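Local coordinates for protein cellulase (Bacillus sp. BG-CS10, PDB 5E09) that probably hydrolyses internal beta-1,4-glucosidic bonds of cellulose, as a halophilic family 5 glycoside hydrolase with an attached family 46 carbohydrate-binding module, at residues 340-345 / 423-428; 358-363 / 392-397; 366-371 / 419-424; 371-376 / 413-418. All blocks are in the same frame, centred on the assembly; numbering follows the deposited sequence.

Interaction 1: residues 340-345 / 423-428; sequences SATAES and ADWHFQ
The indole of Trp425 lies beneath the backbone of Thr342 and Ala343. Thr342 CA sits over the six-membered ring in a CH-pi contact, 4.1 Å from its centroid. Ala343 N lies above the same face, nearer the middle of the indole. The CB and CG2 of Thr342 come down on the outer rim, where CG2 is 3.7 Å from Trp425 CZ3. The ring reaches this place because CG of Trp425 is anti to the backbone N (chi1 -176°). At the pyrrole edge Trp425 NE1 gives a weak hydrogen bond to Ser345 O, 3.4 Å away. The two segments run nearly parallel, but they belong to different sheets of the X2 module, which has an immunoglobulin-like beta-sandwich fold. Trp425 and Phe427 pack between strand 342-343 and the backbone of strand 425-432. The Phe427 ring turns its edge to Ala343, with CE1 3.7 Å from Ala343 CB. Its face is turned to Trp425 CD1. Cutting the Trp425 indole back to a methyl, as an alanine here would, is likely to open a gap under Thr342 and Ala343 and deprive Ser345 O of its indole N-H. Polar contacts hold the other end. Ala423 N points almost straight at Ser340 OG (2.9 Å, 174°). Two waters meet at Ala423 O: one also donates to Ala341 O, the other accepts from Ala341 N.

Interaction 2: residues 358-363 / 392-397; sequences DQDIQL and VLTMKA
Gln359 and Met395 form a hydrogen-bonded antiparallel pair within the four-stranded sheet of the X2 module's beta-sandwich. Gln359 N to Met395 O and Met395 N to Gln359 O are both 2.9 Å. Ile361 and Leu393 are the next hydrogen-bonded pair. Here Leu393 N to Ile361 O is a regular bond (2.9 Å), while Ile361 N to Leu393 O is weak, bent to 122° at the hydrogen. Between these pairs Asp360 faces Thr394 in a non-hydrogen-bonded pair.

The apolar contacts lie on the face of Ile361, Leu393 and Met395, the last modelled as selenomethionine. Ile361 and Leu393 lie side by side and point the same way. Ile361 CD1 also meets Met395 CG at 3.9 Å. Leu363 CD1 crosses to Leu393 CB. Phe427 of strand 425-432 packs on Ile361, Leu363 and Leu393 from the facing sheet.

The other face carries Asp360, Gln362, Val392 and Thr394. Val392 CG1 lies against the Asp360 carboxylate, 3.8 Å from OD2. Thr394 OG1 donates to Asp360 OD1 (2.8 Å) from above the carboxylate plane. At the strand end the Asp358 carboxylate uses both oxygens. OD2 takes a salt bridge from Lys396 NZ (3.1 Å) on its syn side but 34° out of the carboxylate plane; the same NZ makes its stronger salt bridge to Glu387. Lys396 is the N-cap residue of helix 397-403. In its first turn, Ala397 N donates to Asp358 OD1 at 2.7 Å.

Interaction 3: residues 366-371 / 419-424; sequences HGNELT and FNSGAD
Asn420 grips the backbone of Glu369 with two hydrogen bonds. Its backbone N donates to Glu369 O at 2.8 Å. Its side-chain OD1 accepts from Glu369 N at 2.7 Å. The two bonds differ in approach. The first runs nearly along the carbonyl axis of Glu369. In the second, Glu369 N stands above the plane of the Asn420 amide, 48° out of it. CG of Asn420 lies between its own backbone N and carbonyl carbon (chi1 56°), which folds the amide back toward Glu369.

The contacts of Phe419 are apolar, apart from those to Glu369 O. Leu370 CD1 sits over one face of the ring in a CH-pi contact, 4.2 Å from the centroid. Glu369 O lies at the ring edge. It also receives a CA-H...O contact from Phe419 CA at 3.1 Å. Phe419 and Leu370 are an antiparallel non-hydrogen-bonded pair at the point where strands 370-375 and 410-419 of the five-stranded sheet begin and end. Beyond it the chain leaves the sheet and turns through 420-424 toward strand 425-432 of the X2 beta-sandwich. Ala341 and Leu365 also pack on the Phe419 side chain.

The remaining contacts across the segments are van der Waals. The CG of Glu369 lies 3.4 Å from Asn420 ND2. Thr371 CG2 rests against Asn420 CB. Asn368 has its OD1 against Ser421 CB. A CB on Gly422 would come within 3.4 Å of Asn368 ND2 and, at this backbone conformation, would also run into the carbonyl O of Ser421. Outside the two segments, Asn368 ND2 bonds to the carbonyl of Arg339.

Interaction 4: residues 371-376 / 413-418; sequences TGLQVD and AVITAQ
Gln374 and Gln418 both carry CG anti to the carbonyl carbon (chi1 -68° and -50°) and extend beyond it. Both start on the same face of the sheet, and these torsions bring their ends together there. The amide planes are turned 38° apart, and Gln418 NE2 lies 3.2 Å from Gln374 CD. This is packing, since no hydrogen bond joins the two amides. Gln374 NE2 is instead bonded to Ser379 on the neighbouring strand. With an alanine at Gln374, Ser379 OG would probably lose this partner and the amide of Gln418 would be freer to turn.

The backbones form an antiparallel pair in the five-stranded sheet of the X2 beta-sandwich. Gln374 and Thr416 bond in both directions, each at 2.9 Å. Gln418 N donates to Gly372 O. Next to it a classic beta bulge sets both Thr371 and Gly372 against Gln418. There Thr371 N points almost straight at Gln418 O (2.8 Å), and Thr371 OG1 adds a weak bond to the same oxygen. Gly372 suits the site, because a CB would come tight against Gln418 OE1.

Leu373 points to the opposite face, toward the core of the sandwich. Its CD2 touches Ala417 CB at 3.7 Å, and its CD1 crosses to Ile415 CG2 at 4.0 Å. From the other sheet Leu393 and Met395 pack on Leu373. Farther along, Val375 CG2 meets Ile415 CG1 at 4.1 Å.

In the fold
All four contacts lie within the X2 module, which follows the family 5 catalytic barrel in the chain. Interaction 2 belongs to one sheet, interaction 4 to the other, and interaction 3 lies at the end of the latter; interactions 3 and 4 share Thr371. Interaction 1 spans both sheets. Its Phe427 CE1 lies 3.7 Å from Ile361 CG2 of interaction 2, and its Trp425 O accepts from Ala417 N of interaction 4 at 2.8 Å. Between interactions 2 and 4, centres about 13 Å apart, Met395 SE touches Leu373 CD1 at 3.6 Å. Ser340 O meets His366 ND1 at 2.8 Å, joining interactions 1 and 3. Ser340 also bonds to Glu294 on helix 286-302 of the catalytic domain.

Interaction 1: residues 340-345 / 423-428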
# COMPACT_ATOMS: atom_id res chain seq x y z
N SER A 340 2.59 -18.79 -0.81
CA SER A 340 2.64 -19.09 -2.23
C SER A 340 4.09 -19.14 -2.69
O SER A 340 4.93 -18.40 -2.18
CB SER A 340 1.88 -18.05 -3.06
OG SER A 340 0.50 -18.08 -2.77
N ALA A 341 4.38 -20.01 -3.65
CA ALA A 341 5.68 -20.01 -4.28
C ALA A 341 5.80 -18.76 -5.14
O ALA A 341 4.80 -18.25 -5.66
CB ALA A 341 5.89 -21.26 -5.11
N THR A 342 7.02 -18.25 -5.26
CA THR A 342 7.27 -17.11 -6.13
C THR A 342 8.48 -17.46 -6.97
O THR A 342 8.95 -18.61 -6.95
CB THR A 342 7.51 -15.81 -5.33
OG1 THR A 342 8.68 -15.95 -4.51
CG2 THR A 342 6.32 -15.50 -4.43
N ALA A 343 8.99 -16.50 -7.72
CA ALA A 343 10.23 -16.67 -8.47
C ALA A 343 11.02 -15.37 -8.45
O ALA A 343 10.51 -14.34 -8.04
CB ALA A 343 9.93 -17.11 -9.90
N GLU A 344 12.28 -15.43 -8.89
CA GLU A 344 13.16 -14.27 -8.87
C GLU A 344 12.60 -13.11 -9.71
O GLU A 344 12.98 -11.96 -9.51
CB GLU A 344 14.55 -14.65 -9.37
CG GLU A 344 14.56 -15.21 -10.79
CD GLU A 344 15.95 -15.61 -11.25
OE1 GLU A 344 16.94 -15.13 -10.66
OE2 GLU A 344 16.04 -16.42 -12.21
N SER A 345 11.70 -13.44 -10.62
CA SER A 345 11.09 -12.45 -11.50
C SER A 345 9.79 -13.01 -12.07
O SER A 345 9.62 -14.23 -12.15
CB SER A 345 12.06 -12.09 -12.63
OG SER A 345 11.39 -11.42 -13.68
N ALA A 423 -1.09 -19.60 -4.61
CA ALA A 423 -1.51 -19.02 -5.88
C ALA A 423 -0.59 -19.46 -7.01
O ALA A 423 0.58 -19.82 -6.78
CB ALA A 423 -1.54 -17.49 -5.80
N ASP A 424 -1.11 -19.43 -8.23
CA ASP A 424 -0.31 -19.67 -9.41
C ASP A 424 0.60 -18.49 -9.67
O ASP A 424 0.23 -17.35 -9.39
CB ASP A 424 -1.20 -19.93 -10.63
CG ASP A 424 -1.91 -21.27 -10.55
OD1 ASP A 424 -1.45 -22.15 -9.80
OD2 ASP A 424 -2.93 -21.44 -11.25
N TRP A 425 1.79 -18.75 -10.20
CA TRP A 425 2.71 -17.67 -10.53
C TRP A 425 2.72 -17.47 -12.04
O TRP A 425 2.83 -18.43 -12.79
CB TRP A 425 4.12 -17.98 -10.01
CG TRP A 425 5.10 -16.86 -10.24
CD1 TRP A 425 5.99 -16.75 -11.27
CD2 TRP A 425 5.31 -15.71 -9.41
NE1 TRP A 425 6.73 -15.60 -11.14
CE2 TRP A 425 6.33 -14.94 -10.00
CE3 TRP A 425 4.73 -15.25 -8.22
CZ2 TRP A 425 6.78 -13.73 -9.45
CZ3 TRP A 425 5.18 -14.05 -7.67
CH2 TRP A 425 6.19 -13.31 -8.29
N HIS A 426 2.59 -16.23 -12.49
CA HIS A 426 2.47 -15.97 -13.92
C HIS A 426 3.70 -15.31 -14.51
O HIS A 426 3.97 -14.14 -14.27
CB HIS A 426 1.24 -15.10 -14.20
CG HIS A 426 -0.03 -15.71 -13.71
ND1 HIS A 426 -0.44 -15.62 -12.40
CD2 HIS A 426 -0.97 -16.44 -14.36
CE1 HIS A 426 -1.59 -16.26 -12.26
NE2 HIS A 426 -1.93 -16.77 -13.43
N PHE A 427 4.44 -16.07 -15.30
CA PHE A 427 5.56 -15.52 -16.07
C PHE A 427 5.07 -14.83 -17.33
O PHE A 427 4.34 -15.43 -18.13
CB PHE A 427 6.55 -16.61 -16.45
CG PHE A 427 7.22 -17.25 -15.27
CD1 PHE A 427 8.17 -16.57 -14.53
CD2 PHE A 427 6.90 -18.55 -14.90
CE1 PHE A 427 8.80 -17.16 -13.45
CE2 PHE A 427 7.52 -19.15 -13.82
CZ PHE A 427 8.47 -18.45 -13.09
N GLN A 428 5.47 -13.58 -17.51
CA GLN A 428 5.26 -12.88 -18.77
C GLN A 428 6.45 -13.16 -19.69
O GLN A 428 7.59 -12.84 -19.35
CB GLN A 428 5.10 -11.37 -18.54
CG GLN A 428 4.18 -11.00 -17.37
CD GLN A 428 2.71 -11.24 -17.67
OE1 GLN A 428 2.19 -10.82 -18.70
NE2 GLN A 428 2.03 -11.92 -16.76
O HOH W 1 2.34 -17.30 -6.54
O HOH W 2 2.13 -20.93 -4.87

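Interaction 2: residues 358-363 / 392-397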
# COMPACT_ATOMS: atom_id res chain seq x y z
N ASP A 358 17.63 -22.53 -24.22
CA ASP A 358 17.07 -22.92 -22.93
C ASP A 358 17.26 -21.78 -21.93
O ASP A 358 18.27 -21.08 -21.99
CB ASP A 358 17.74 -24.20 -22.41
CG ASP A 358 17.26 -25.47 -23.11
OD1 ASP A 358 16.27 -25.42 -23.88
OD2 ASP A 358 17.87 -26.53 -22.88
N GLN A 359 16.31 -21.59 -21.02
CA GLN A 359 16.43 -20.51 -20.04
C GLN A 359 16.09 -20.97 -18.64
O GLN A 359 15.04 -21.57 -18.41
CB GLN A 359 15.53 -19.33 -20.43
CG GLN A 359 15.88 -18.68 -21.76
CD GLN A 359 16.08 -17.18 -21.65
OE1 GLN A 359 15.61 -16.55 -20.70
NE2 GLN A 359 16.78 -16.61 -22.62
N ASP A 360 16.98 -20.67 -17.70
CA ASP A 360 16.78 -21.05 -16.30
C ASP A 360 16.07 -19.94 -15.52
O ASP A 360 16.20 -18.76 -15.85
CB ASP A 360 18.12 -21.38 -15.64
CG ASP A 360 18.62 -22.76 -16.01
OD1 ASP A 360 18.09 -23.36 -16.97
OD2 ASP A 360 19.56 -23.26 -15.34
N ILE A 361 15.33 -20.34 -14.49
CA ILE A 361 14.51 -19.44 -13.69
C ILE A 361 14.49 -19.91 -12.24
O ILE A 361 14.08 -21.03 -11.95
CB ILE A 361 13.05 -19.37 -14.18
CG1 ILE A 361 12.97 -18.95 -15.65
CG2 ILE A 361 12.23 -18.43 -13.31
CD1 ILE A 361 11.71 -19.40 -16.33
N GLN A 362 14.93 -19.05 -11.33
CA GLN A 362 15.00 -19.42 -9.92
C GLN A 362 13.63 -19.29 -9.27
O GLN A 362 13.05 -18.20 -9.22
CB GLN A 362 16.04 -18.57 -9.19
CG GLN A 362 16.17 -18.86 -7.71
CD GLN A 362 16.74 -20.24 -7.42
OE1 GLN A 362 16.14 -21.02 -6.68
NE2 GLN A 362 17.90 -20.54 -8.01
N LEU A 363 13.10 -20.41 -8.80
CA LEU A 363 11.85 -20.43 -8.07
C LEU A 363 12.11 -20.25 -6.57
O LEU A 363 13.16 -20.65 -6.07
CB LEU A 363 11.11 -21.75 -8.32
CG LEU A 363 9.97 -21.81 -9.33
CD1 LEU A 363 10.26 -20.97 -10.57
CD2 LEU A 363 9.70 -23.27 -9.71
N VAL A 392 14.97 -24.98 -9.57
CA VAL A 392 15.37 -24.22 -10.74
C VAL A 392 14.54 -24.74 -11.91
O VAL A 392 14.62 -25.91 -12.28
CB VAL A 392 16.86 -24.41 -11.05
CG1 VAL A 392 17.24 -23.66 -12.32
CG2 VAL A 392 17.71 -23.94 -9.88
N LEU A 393 13.73 -23.85 -12.49
CA LEU A 393 12.88 -24.17 -13.62
C LEU A 393 13.56 -23.86 -14.95
O LEU A 393 14.01 -22.75 -15.17
CB LEU A 393 11.57 -23.40 -13.52
CG LEU A 393 10.61 -23.49 -14.70
CD1 LEU A 393 10.06 -24.92 -14.82
CD2 LEU A 393 9.48 -22.48 -14.56
N THR A 394 13.62 -24.82 -15.86
CA THR A 394 14.14 -24.54 -17.19
C THR A 394 13.04 -24.57 -18.25
O THR A 394 12.32 -25.57 -18.39
CB THR A 394 15.23 -25.55 -17.58
OG1 THR A 394 16.29 -25.51 -16.61
CG2 THR A 394 15.79 -25.22 -18.96
N MSE A 395 12.90 -23.46 -18.98
CA MSE A 395 12.09 -23.42 -20.20
C MSE A 395 12.94 -23.88 -21.37
O MSE A 395 14.01 -23.32 -21.64
CB MSE A 395 11.54 -22.02 -20.48
CG MSE A 395 10.60 -21.49 -19.41
SE MSE A 395 9.14 -22.71 -19.01
CE MSE A 395 8.48 -22.98 -20.83
N LYS A 396 12.46 -24.90 -22.07
CA LYS A 396 13.19 -25.45 -23.20
C LYS A 396 13.06 -24.54 -24.42
O LYS A 396 12.03 -23.90 -24.62
CB LYS A 396 12.69 -26.86 -23.54
CG LYS A 396 12.70 -27.83 -22.35
CD LYS A 396 14.11 -28.14 -21.88
CE LYS A 396 14.94 -28.75 -22.99
NZ LYS A 396 16.29 -29.19 -22.53
N ALA A 397 14.12 -24.50 -25.22
CA ALA A 397 14.21 -23.60 -26.37
C ALA A 397 13.09 -23.79 -27.39
O ALA A 397 12.65 -22.82 -28.02
CB ALA A 397 15.56 -23.77 -27.05

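Interaction 3: residues 366-371 / 419-424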
# COMPACT_ATOMS: atom_id res chain seq x y z
N HIS A 366 8.97 -21.73 -1.15
CA HIS A 366 8.37 -21.40 0.15
C HIS A 366 7.62 -22.59 0.75
O HIS A 366 6.52 -22.44 1.28
CB HIS A 366 7.42 -20.20 0.02
CG HIS A 366 8.10 -18.93 -0.39
ND1 HIS A 366 7.49 -17.98 -1.18
CD2 HIS A 366 9.34 -18.45 -0.12
CE1 HIS A 366 8.32 -16.97 -1.38
NE2 HIS A 366 9.45 -17.23 -0.75
N GLY A 367 8.21 -23.78 0.65
CA GLY A 367 7.61 -24.97 1.23
C GLY A 367 6.58 -25.65 0.33
O GLY A 367 6.02 -26.68 0.70
N ASN A 368 6.33 -25.08 -0.84
CA ASN A 368 5.40 -25.67 -1.78
C ASN A 368 6.12 -26.51 -2.82
O ASN A 368 7.35 -26.59 -2.82
CB ASN A 368 4.56 -24.59 -2.48
CG ASN A 368 3.65 -23.86 -1.53
OD1 ASN A 368 3.13 -24.45 -0.58
ND2 ASN A 368 3.44 -22.57 -1.77
N GLU A 369 5.36 -27.13 -3.71
CA GLU A 369 5.92 -27.96 -4.77
C GLU A 369 5.30 -27.58 -6.12
O GLU A 369 4.10 -27.36 -6.21
CB GLU A 369 5.67 -29.44 -4.49
CG GLU A 369 6.17 -29.93 -3.13
CD GLU A 369 7.68 -30.05 -3.06
OE1 GLU A 369 8.36 -29.87 -4.10
OE2 GLU A 369 8.20 -30.29 -1.95
N LEU A 370 6.14 -27.50 -7.15
CA LEU A 370 5.65 -27.29 -8.51
C LEU A 370 4.93 -28.55 -8.97
O LEU A 370 5.43 -29.66 -8.77
CB LEU A 370 6.81 -26.96 -9.46
CG LEU A 370 6.43 -26.68 -10.91
CD1 LEU A 370 5.78 -25.31 -11.05
CD2 LEU A 370 7.64 -26.81 -11.82
N THR A 371 3.76 -28.39 -9.59
CA THR A 371 3.01 -29.53 -10.09
C THR A 371 2.75 -29.49 -11.60
O THR A 371 2.38 -30.50 -12.19
CB THR A 371 1.66 -29.68 -9.38
OG1 THR A 371 0.87 -28.50 -9.59
CG2 THR A 371 1.86 -29.89 -7.89
N PHE A 419 1.18 -24.99 -8.40
CA PHE A 419 1.83 -25.55 -7.23
C PHE A 419 0.83 -26.35 -6.40
O PHE A 419 -0.38 -26.17 -6.53
CB PHE A 419 2.46 -24.44 -6.38
CG PHE A 419 3.51 -23.65 -7.12
CD1 PHE A 419 3.16 -22.53 -7.86
CD2 PHE A 419 4.83 -24.05 -7.12
CE1 PHE A 419 4.12 -21.81 -8.55
CE2 PHE A 419 5.80 -23.35 -7.82
CZ PHE A 419 5.44 -22.23 -8.53
N ASN A 420 1.34 -27.24 -5.55
CA ASN A 420 0.47 -28.08 -4.74
C ASN A 420 -0.35 -27.24 -3.77
O ASN A 420 -1.44 -27.64 -3.37
CB ASN A 420 1.27 -29.15 -3.99
CG ASN A 420 2.37 -28.58 -3.13
OD1 ASN A 420 2.76 -27.42 -3.28
ND2 ASN A 420 2.89 -29.40 -2.22
N SER A 421 0.18 -26.07 -3.43
CA SER A 421 -0.54 -25.12 -2.59
C SER A 421 -0.18 -23.69 -2.97
O SER A 421 0.92 -23.43 -3.46
CB SER A 421 -0.24 -25.38 -1.11
OG SER A 421 -1.20 -24.74 -0.28
N GLY A 422 -1.12 -22.77 -2.75
CA GLY A 422 -0.87 -21.35 -2.97
C GLY A 422 -1.37 -20.86 -4.31
O GLY A 422 -1.99 -21.61 -5.07
N ALA A 423 -1.09 -19.60 -4.61
CA ALA A 423 -1.51 -19.02 -5.88
C ALA A 423 -0.59 -19.46 -7.01
O ALA A 423 0.58 -19.82 -6.78
CB ALA A 423 -1.54 -17.49 -5.80
N ASP A 424 -1.11 -19.43 -8.23
CA ASP A 424 -0.31 -19.67 -9.41
C ASP A 424 0.60 -18.49 -9.67
O ASP A 424 0.23 -17.35 -9.39
CB ASP A 424 -1.20 -19.93 -10.63
CG ASP A 424 -1.91 -21.27 -10.55
OD1 ASP A 424 -1.45 -22.15 -9.80
OD2 ASP A 424 -2.93 -21.44 -11.25

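Interaction 4: residues 371-376 / 413-418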
# COMPACT_ATOMS: atom_id res chain seq x y z
N THR A 371 3.76 -28.39 -9.59
CA THR A 371 3.01 -29.53 -10.09
C THR A 371 2.75 -29.49 -11.60
O THR A 371 2.38 -30.50 -12.19
CB THR A 371 1.66 -29.68 -9.38
OG1 THR A 371 0.87 -28.50 -9.59
CG2 THR A 371 1.86 -29.89 -7.89
N GLY A 372 2.94 -28.32 -12.21
CA GLY A 372 2.79 -28.20 -13.65
C GLY A 372 2.95 -26.78 -14.20
O GLY A 372 3.04 -25.82 -13.44
N LEU A 373 3.02 -26.67 -15.52
CA LEU A 373 2.97 -25.39 -16.22
C LEU A 373 1.81 -25.41 -17.20
O LEU A 373 1.45 -26.46 -17.73
CB LEU A 373 4.27 -25.10 -16.98
CG LEU A 373 5.58 -24.99 -16.20
CD1 LEU A 373 6.70 -24.50 -17.12
CD2 LEU A 373 5.42 -24.06 -15.00
N GLN A 374 1.24 -24.24 -17.46
CA GLN A 374 0.15 -24.12 -18.42
C GLN A 374 0.29 -22.87 -19.28
O GLN A 374 0.83 -21.86 -18.84
CB GLN A 374 -1.21 -24.09 -17.71
CG GLN A 374 -1.59 -25.40 -17.05
CD GLN A 374 -3.09 -25.58 -16.94
OE1 GLN A 374 -3.85 -24.61 -16.96
NE2 GLN A 374 -3.53 -26.83 -16.82
N VAL A 375 -0.18 -22.95 -20.52
CA VAL A 375 -0.35 -21.78 -21.37
C VAL A 375 -1.76 -21.84 -21.94
O VAL A 375 -2.15 -22.85 -22.53
CB VAL A 375 0.68 -21.72 -22.51
CG1 VAL A 375 0.34 -20.58 -23.47
CG2 VAL A 375 2.09 -21.57 -21.97
N ASP A 376 -2.52 -20.77 -21.74
CA ASP A 376 -3.92 -20.71 -22.17
C ASP A 376 -4.73 -21.88 -21.62
O ASP A 376 -5.57 -22.45 -22.32
CB ASP A 376 -4.01 -20.70 -23.70
CG ASP A 376 -3.25 -19.54 -24.33
OD1 ASP A 376 -3.33 -18.41 -23.80
OD2 ASP A 376 -2.57 -19.77 -25.36
N ALA A 413 3.44 -14.31 -24.65
CA ALA A 413 2.74 -15.40 -23.95
C ALA A 413 2.81 -15.29 -22.45
O ALA A 413 3.62 -14.55 -21.92
CB ALA A 413 3.28 -16.77 -24.39
N VAL A 414 1.95 -16.03 -21.76
CA VAL A 414 1.96 -16.10 -20.30
C VAL A 414 2.06 -17.56 -19.86
O VAL A 414 1.17 -18.36 -20.14
CB VAL A 414 0.71 -15.44 -19.69
CG1 VAL A 414 0.66 -15.69 -18.20
CG2 VAL A 414 0.69 -13.95 -20.01
N ILE A 415 3.16 -17.89 -19.19
CA ILE A 415 3.37 -19.23 -18.68
C ILE A 415 2.99 -19.29 -17.21
O ILE A 415 3.60 -18.63 -16.37
CB ILE A 415 4.83 -19.68 -18.84
CG1 ILE A 415 5.27 -19.52 -20.30
CG2 ILE A 415 5.00 -21.12 -18.37
CD1 ILE A 415 6.75 -19.77 -20.52
N THR A 416 1.98 -20.10 -16.90
CA THR A 416 1.43 -20.21 -15.56
C THR A 416 2.02 -21.40 -14.80
O THR A 416 1.83 -22.55 -15.18
CB THR A 416 -0.10 -20.37 -15.60
OG1 THR A 416 -0.68 -19.27 -16.34
CG2 THR A 416 -0.69 -20.41 -14.19
N ALA A 417 2.75 -21.11 -13.73
CA ALA A 417 3.28 -22.15 -12.86
C ALA A 417 2.27 -22.49 -11.77
O ALA A 417 1.75 -21.60 -11.09
CB ALA A 417 4.61 -21.72 -12.24
N GLN A 418 2.01 -23.79 -11.64
CA GLN A 418 1.03 -24.31 -10.71
C GLN A 418 1.73 -25.08 -9.60
O GLN A 418 2.74 -25.75 -9.83
CB GLN A 418 0.04 -25.22 -11.43
CG GLN A 418 -0.56 -24.60 -12.68
CD GLN A 418 -1.36 -25.60 -13.50
OE1 GLN A 418 -0.87 -26.68 -13.85
NE2 GLN A 418 -2.61 -25.25 -13.79
O HOH W 3 -0.45 -16.86 -23.16